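Local coordinates for racemase (Pseudovibrio sp. JE062, PDB 3MKC), which belongs to the enolase superfamily, with a mandelate racemase/muconate lactonizing enzyme-type N-terminal domain and an enolase-like C-terminal barrel domain, at residues V178-K183 with A192-E197; V210-R215 with L232-A237. All blocks are in the same frame, centred on the assembly; numbering follows the deposited sequence.

Contact 1 (V178-K183 with A192-E197); sequences VCVPIK and AYYLRE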
loop_
_atom_site.group_PDB
_atom_site.type_symbol
_atom_site.label_atom_id
_atom_site.label_comp_id
_atom_site.label_asym_id
_atom_site.label_seq_id
_atom_site.Cartn_x
_atom_site.Cartn_y
_atom_site.Cartn_z
ATOM N N VAL A 178 3.709 -12.147 9.454
ATOM C CA VAL A 178 4.992 -12.826 9.333
ATOM C C VAL A 178 5.047 -13.389 7.924
ATOM O O VAL A 178 4.026 -13.450 7.245
ATOM C CB VAL A 178 5.111 -13.975 10.343
ATOM C CG1 VAL A 178 5.014 -13.427 11.762
ATOM C CG2 VAL A 178 4.014 -15.001 10.090
ATOM N N CYS A 179 6.232 -13.792 7.477
ATOM C CA CYS A 179 6.379 -14.343 6.137
ATOM C C CYS A 179 7.119 -15.664 6.165
ATOM O O CYS A 179 7.848 -15.960 7.114
ATOM C CB CYS A 179 7.178 -13.392 5.245
ATOM S SG CYS A 179 6.713 -11.663 5.334
ATOM N N VAL A 180 6.922 -16.457 5.118
ATOM C CA VAL A 180 7.620 -17.723 4.974
ATOM C C VAL A 180 8.729 -17.379 3.989
ATOM O O VAL A 180 8.457 -17.062 2.830
ATOM C CB VAL A 180 6.719 -18.820 4.355
ATOM C CG1 VAL A 180 7.517 -20.103 4.159
ATOM C CG2 VAL A 180 5.529 -19.095 5.259
ATOM N N PRO A 181 9.994 -17.404 4.436
ATOM C CA PRO A 181 11.122 -17.084 3.557
ATOM C C PRO A 181 11.043 -17.763 2.186
ATOM O O PRO A 181 10.866 -18.973 2.090
ATOM C CB PRO A 181 12.325 -17.546 4.372
ATOM C CG PRO A 181 11.893 -17.228 5.769
ATOM C CD PRO A 181 10.471 -17.765 5.782
ATOM N N ILE A 182 11.187 -16.967 1.135
ATOM C CA ILE A 182 11.121 -17.453 -0.242
ATOM C C ILE A 182 11.970 -18.686 -0.543
ATOM O O ILE A 182 11.442 -19.754 -0.869
ATOM C CB ILE A 182 11.541 -16.350 -1.222
ATOM C CG1 ILE A 182 10.665 -15.116 -1.011
ATOM C CG2 ILE A 182 11.434 -16.854 -2.651
ATOM C CD1 ILE A 182 10.958 -13.978 -1.969
ATOM N N LYS A 183 13.285 -18.535 -0.447
ATOM C CA LYS A 183 14.192 -19.636 -0.736
ATOM C C LYS A 183 14.274 -20.682 0.370
ATOM O O LYS A 183 15.286 -21.368 0.517
ATOM C CB LYS A 183 15.584 -19.090 -1.044
ATOM C CG LYS A 183 15.632 -18.174 -2.258
ATOM C CD LYS A 183 17.058 -17.709 -2.526
ATOM C CE LYS A 183 17.158 -16.837 -3.769
ATOM N NZ LYS A 183 18.560 -16.357 -3.968
ATOM N N ALA A 192 3.696 -25.532 8.415
ATOM C CA ALA A 192 2.647 -25.590 9.422
ATOM C C ALA A 192 3.291 -25.526 10.805
ATOM O O ALA A 192 2.811 -24.826 11.697
ATOM C CB ALA A 192 1.851 -26.867 9.275
ATOM N N TYR A 193 4.380 -26.268 10.967
ATOM C CA TYR A 193 5.120 -26.310 12.224
ATOM C C TYR A 193 5.588 -24.902 12.557
ATOM O O TYR A 193 5.404 -24.407 13.672
ATOM C CB TYR A 193 6.334 -27.237 12.084
ATOM C CG TYR A 193 7.331 -27.093 13.211
ATOM C CD1 TYR A 193 7.038 -27.567 14.488
ATOM C CD2 TYR A 193 8.544 -26.439 13.010
ATOM C CE1 TYR A 193 7.932 -27.392 15.542
ATOM C CE2 TYR A 193 9.446 -26.255 14.060
ATOM C CZ TYR A 193 9.130 -26.735 15.319
ATOM O OH TYR A 193 10.005 -26.548 16.363
ATOM N N TYR A 194 6.189 -24.267 11.560
ATOM C CA TYR A 194 6.710 -22.911 11.658
ATOM C C TYR A 194 5.672 -21.928 12.193
ATOM O O TYR A 194 5.904 -21.226 13.178
ATOM C CB TYR A 194 7.173 -22.482 10.266
ATOM C CG TYR A 194 7.629 -21.054 10.114
ATOM C CD1 TYR A 194 8.755 -20.583 10.779
ATOM C CD2 TYR A 194 6.967 -20.187 9.244
ATOM C CE1 TYR A 194 9.219 -19.285 10.575
ATOM C CE2 TYR A 194 7.422 -18.894 9.033
ATOM C CZ TYR A 194 8.546 -18.449 9.698
ATOM O OH TYR A 194 9.002 -17.173 9.475
ATOM N N LEU A 195 4.523 -21.878 11.531
ATOM C CA LEU A 195 3.467 -20.968 11.930
ATOM C C LEU A 195 2.937 -21.308 13.311
ATOM O O LEU A 195 2.500 -20.432 14.043
ATOM C CB LEU A 195 2.343 -20.998 10.894
ATOM C CG LEU A 195 2.790 -20.563 9.492
ATOM C CD1 LEU A 195 1.610 -20.628 8.527
ATOM C CD2 LEU A 195 3.348 -19.146 9.542
ATOM N N ARG A 196 2.978 -22.584 13.674
ATOM C CA ARG A 196 2.503 -22.982 14.988
ATOM C C ARG A 196 3.452 -22.455 16.055
ATOM O O ARG A 196 3.024 -22.047 17.138
ATOM C CB ARG A 196 2.400 -24.504 15.078
ATOM C CG ARG A 196 1.159 -25.056 14.414
ATOM C CD ARG A 196 1.156 -26.576 14.366
ATOM N NE ARG A 196 -0.112 -27.066 13.846
ATOM C CZ ARG A 196 -1.279 -26.844 14.438
ATOM N NH1 ARG A 196 -1.323 -26.149 15.567
ATOM N NH2 ARG A 196 -2.404 -27.295 13.898
ATOM N N GLU A 197 4.745 -22.455 15.743
ATOM C CA GLU A 197 5.738 -21.974 16.697
ATOM C C GLU A 197 5.654 -20.465 16.860
ATOM O O GLU A 197 5.755 -19.951 17.972
ATOM C CB GLU A 197 7.149 -22.373 16.256
ATOM C CG GLU A 197 7.368 -23.872 16.241
ATOM C CD GLU A 197 7.080 -24.513 17.586
ATOM O OE1 GLU A 197 7.815 -24.223 18.554
ATOM O OE2 GLU A 197 6.113 -25.301 17.675
#

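Contact 2 (V210-R215 with L232-A237); sequences VDYLYR and LELYFA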
loop_
_atom_site.group_PDB
_atom_site.type_symbol
_atom_site.label_atom_id
_atom_site.label_comp_id
_atom_site.label_asym_id
_atom_site.label_seq_id
_atom_site.Cartn_x
_atom_site.Cartn_y
_atom_site.Cartn_z
ATOM N N VAL A 210 -0.314 -14.002 7.604
ATOM C CA VAL A 210 0.805 -14.731 7.011
ATOM C C VAL A 210 0.953 -14.485 5.512
ATOM O O VAL A 210 -0.023 -14.561 4.759
ATOM C CB VAL A 210 0.661 -16.253 7.239
ATOM C CG1 VAL A 210 1.910 -16.974 6.736
ATOM C CG2 VAL A 210 0.438 -16.540 8.721
ATOM N N ASP A 211 2.184 -14.193 5.100
ATOM C CA ASP A 211 2.526 -13.948 3.704
ATOM C C ASP A 211 3.336 -15.154 3.256
ATOM O O ASP A 211 4.463 -15.357 3.715
ATOM C CB ASP A 211 3.365 -12.667 3.589
ATOM C CG ASP A 211 3.844 -12.390 2.166
ATOM O OD1 ASP A 211 3.525 -13.170 1.248
ATOM O OD2 ASP A 211 4.546 -11.376 1.970
ATOM N N TYR A 212 2.761 -15.961 2.374
ATOM C CA TYR A 212 3.437 -17.160 1.895
ATOM C C TYR A 212 4.375 -16.884 0.719
ATOM O O TYR A 212 5.043 -17.788 0.217
ATOM C CB TYR A 212 2.390 -18.226 1.550
ATOM C CG TYR A 212 1.596 -18.681 2.759
ATOM C CD1 TYR A 212 2.022 -19.755 3.539
ATOM C CD2 TYR A 212 0.439 -18.013 3.144
ATOM C CE1 TYR A 212 1.310 -20.153 4.677
ATOM C CE2 TYR A 212 -0.275 -18.395 4.271
ATOM C CZ TYR A 212 0.163 -19.467 5.037
ATOM O OH TYR A 212 -0.551 -19.846 6.157
ATOM N N LEU A 213 4.431 -15.622 0.304
ATOM C CA LEU A 213 5.301 -15.185 -0.781
ATOM C C LEU A 213 5.270 -16.001 -2.068
ATOM O O LEU A 213 6.314 -16.277 -2.666
ATOM C CB LEU A 213 6.748 -15.078 -0.275
ATOM C CG LEU A 213 6.993 -13.900 0.666
ATOM C CD1 LEU A 213 8.300 -14.098 1.437
ATOM C CD2 LEU A 213 7.023 -12.610 -0.144
ATOM N N TYR A 214 4.070 -16.397 -2.482
ATOM C CA TYR A 214 3.890 -17.117 -3.733
ATOM C C TYR A 214 4.713 -18.392 -3.883
ATOM O O TYR A 214 5.210 -18.686 -4.967
ATOM C CB TYR A 214 4.208 -16.162 -4.885
ATOM C CG TYR A 214 3.438 -14.860 -4.807
ATOM C CD1 TYR A 214 2.075 -14.821 -5.083
ATOM C CD2 TYR A 214 4.064 -13.671 -4.411
ATOM C CE1 TYR A 214 1.352 -13.648 -4.969
ATOM C CE2 TYR A 214 3.345 -12.484 -4.291
ATOM C CZ TYR A 214 1.983 -12.484 -4.572
ATOM O OH TYR A 214 1.248 -11.333 -4.441
ATOM N N ARG A 215 4.843 -19.165 -2.812
ATOM C CA ARG A 215 5.628 -20.389 -2.900
ATOM C C ARG A 215 4.826 -21.585 -3.416
ATOM O O ARG A 215 5.399 -22.635 -3.677
ATOM C CB ARG A 215 6.239 -20.732 -1.533
ATOM C CG ARG A 215 5.227 -21.099 -0.475
ATOM C CD ARG A 215 5.854 -21.224 0.921
ATOM N NE ARG A 215 6.806 -22.329 1.059
ATOM C CZ ARG A 215 8.125 -22.213 0.913
ATOM N NH1 ARG A 215 8.665 -21.038 0.616
ATOM N NH2 ARG A 215 8.911 -23.269 1.084
ATOM N N LEU A 232 -4.920 -22.268 14.673
ATOM C CA LEU A 232 -4.067 -21.103 14.907
ATOM C C LEU A 232 -4.868 -19.809 14.775
ATOM O O LEU A 232 -4.406 -18.740 15.153
ATOM C CB LEU A 232 -2.893 -21.087 13.926
ATOM C CG LEU A 232 -1.936 -22.276 14.042
ATOM C CD1 LEU A 232 -0.762 -22.069 13.104
ATOM C CD2 LEU A 232 -1.452 -22.419 15.485
ATOM N N GLU A 233 -6.074 -19.913 14.229
ATOM C CA GLU A 233 -6.936 -18.748 14.079
ATOM C C GLU A 233 -6.235 -17.555 13.431
ATOM O O GLU A 233 -6.368 -16.417 13.897
ATOM C CB GLU A 233 -7.472 -18.328 15.452
ATOM C CG GLU A 233 -8.198 -19.439 16.206
ATOM C CD GLU A 233 -8.678 -18.995 17.576
ATOM O OE1 GLU A 233 -9.364 -17.952 17.658
ATOM O OE2 GLU A 233 -8.373 -19.688 18.573
ATOM N N LEU A 234 -5.497 -17.809 12.359
ATOM C CA LEU A 234 -4.783 -16.743 11.660
ATOM C C LEU A 234 -5.778 -15.801 10.976
ATOM O O LEU A 234 -6.849 -16.226 10.533
ATOM C CB LEU A 234 -3.818 -17.361 10.641
ATOM C CG LEU A 234 -2.823 -18.362 11.258
ATOM C CD1 LEU A 234 -1.993 -19.028 10.171
ATOM C CD2 LEU A 234 -1.918 -17.633 12.256
ATOM N N TYR A 235 -5.418 -14.523 10.895
ATOM C CA TYR A 235 -6.285 -13.525 10.285
ATOM C C TYR A 235 -6.435 -13.742 8.783
ATOM O O TYR A 235 -7.541 -13.659 8.253
ATOM C CB TYR A 235 -5.754 -12.117 10.539
ATOM C CG TYR A 235 -6.775 -11.066 10.199
ATOM C CD1 TYR A 235 -7.622 -10.548 11.179
ATOM C CD2 TYR A 235 -6.947 -10.637 8.884
ATOM C CE1 TYR A 235 -8.612 -9.629 10.859
ATOM C CE2 TYR A 235 -7.932 -9.730 8.553
ATOM C CZ TYR A 235 -8.765 -9.227 9.538
ATOM O OH TYR A 235 -9.770 -8.342 9.200
ATOM N N PHE A 236 -5.329 -13.991 8.091
ATOM C CA PHE A 236 -5.421 -14.250 6.664
ATOM C C PHE A 236 -4.229 -14.966 6.056
ATOM O O PHE A 236 -3.173 -15.094 6.685
ATOM C CB PHE A 236 -5.762 -12.961 5.879
ATOM C CG PHE A 236 -4.648 -11.924 5.796
ATOM C CD1 PHE A 236 -3.349 -12.268 5.414
ATOM C CD2 PHE A 236 -4.951 -10.576 5.971
ATOM C CE1 PHE A 236 -2.375 -11.278 5.204
ATOM C CE2 PHE A 236 -3.991 -9.574 5.764
ATOM C CZ PHE A 236 -2.700 -9.926 5.378
ATOM N N ALA A 237 -4.427 -15.463 4.837
ATOM C CA ALA A 237 -3.396 -16.169 4.098
ATOM C C ALA A 237 -3.118 -15.351 2.841
ATOM O O ALA A 237 -3.951 -15.287 1.934
ATOM C CB ALA A 237 -3.874 -17.552 3.734
HETATM O O HOH W 1 -2.522 -18.206 6.983
#

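Contact 1 (V178-K183 with A192-E197)
V178 and L195 face each other with CA atoms 8.7 Å apart, and V180 and Y194 are at a similar spacing. At this separation the contact is left to side chains. The first segment is the end of a strand, V178 and C179, and the loop that leaves it. The second is pure helix.

Y194 carries most of the contact. Its CG is anti to the backbone N (chi1 174°), and the ring reaches across to the strand end. There Y194 OH donates to the backbone oxygen C179 O at 2.9 Å. The C=O...donor angle is 165°, so the hydroxyl meets the carbonyl nearly end-on. C179 O also lies close to the ring plane, at its edge. The bond gives a buried carbonyl at the strand end a side-chain donor.

Apolar groups pack around this bond. P181 CD is 4.0 Å from Y194 OH and approaches the tyrosine from the opposite direction. V180 CG2 lies 4.2 Å from Y194 CE2, obliquely to the ring. Beside this, V178 points its CB at the helix, and V178 CG2 meets L195 CD2 at 4.2 Å. The six-residue pieces bury 182 Å² in all.

The contact seats helix 188-202 against strand 175-179, the first two elements of a beta-alpha-beta unit that strand 207-211 completes. L195 and V178 both touch V210 of strand 207-211. On another side lies helix 154-170, where Y194 packs on A157 and Y161, and Y161 OH accepts a hydrogen bond from C179 N.

Contact 2 (V210-R215 with L232-A237)
V210 and A237 pair as neighbours in a parallel sheet, with their CA atoms 5.3 Å apart. The backbone bond across the segments runs from V210 N to F236 O at 3.2 Å. It is somewhat bent, with an N-H...O angle of 148°.

F236 O has a second partner. A water donates to F236 O at 3.2 Å and is hydrogen-bonded to Y212 OH at 2.7 Å. The water lies in the plane of the Y212 ring, at its edge. It thus ties Y212, in the loop after strand 207-211, to the backbone of F236. Within the first segment, D211 OD1 accepts from L213 N at 2.8 Å. This Asx turn shapes the chain as it leaves the strand.

The segments belong to the unit strand 207-211, helix 219-228, strand 236-238. This is a right-handed beta-alpha-beta crossover of the kind that builds the barrel of enolase-like C-terminal domains.

Apolar packing lies on the sheet face that carries V210 and A237. V210 CG2 meets L234 CD1 at 3.8 Å, the two side chains crossing at a slant. The other branch, V210 CG1, is anti to the backbone N (chi1 -174°) and lies over one face of the Y212 ring, 3.5 Å above its plane and offset toward the rim. Y212 CE2 reaches A237 CB at 3.7 Å. Y212 packs on L195 of helix 188-202. The F236 ring lies on the other side of the sheet from the V210 and A237 side chains, with its edge to V210 O, beside K177 and M209.

In the fold
Contact 1 and contact 2 lie in successive beta-alpha-beta units of the same barrel domain, with centres about 9 Å apart. Both are largely buried. Strand 207-211 is common ground: it completes the unit of contact 1 and opens that of contact 2. Probable hydrogen bonds from D211 N to V178 O and from V180 N to D211 O join the two. Their chemistry differs with place. Contact 1 sets a helix on a strand end through side chains, with one tyrosine hydroxyl on a backbone carbonyl. Contact 2 joins two strands through a backbone bond and adds a water. L195 CD1 packs against Y212 OH at 3.3 Å, so side chains of the two touch.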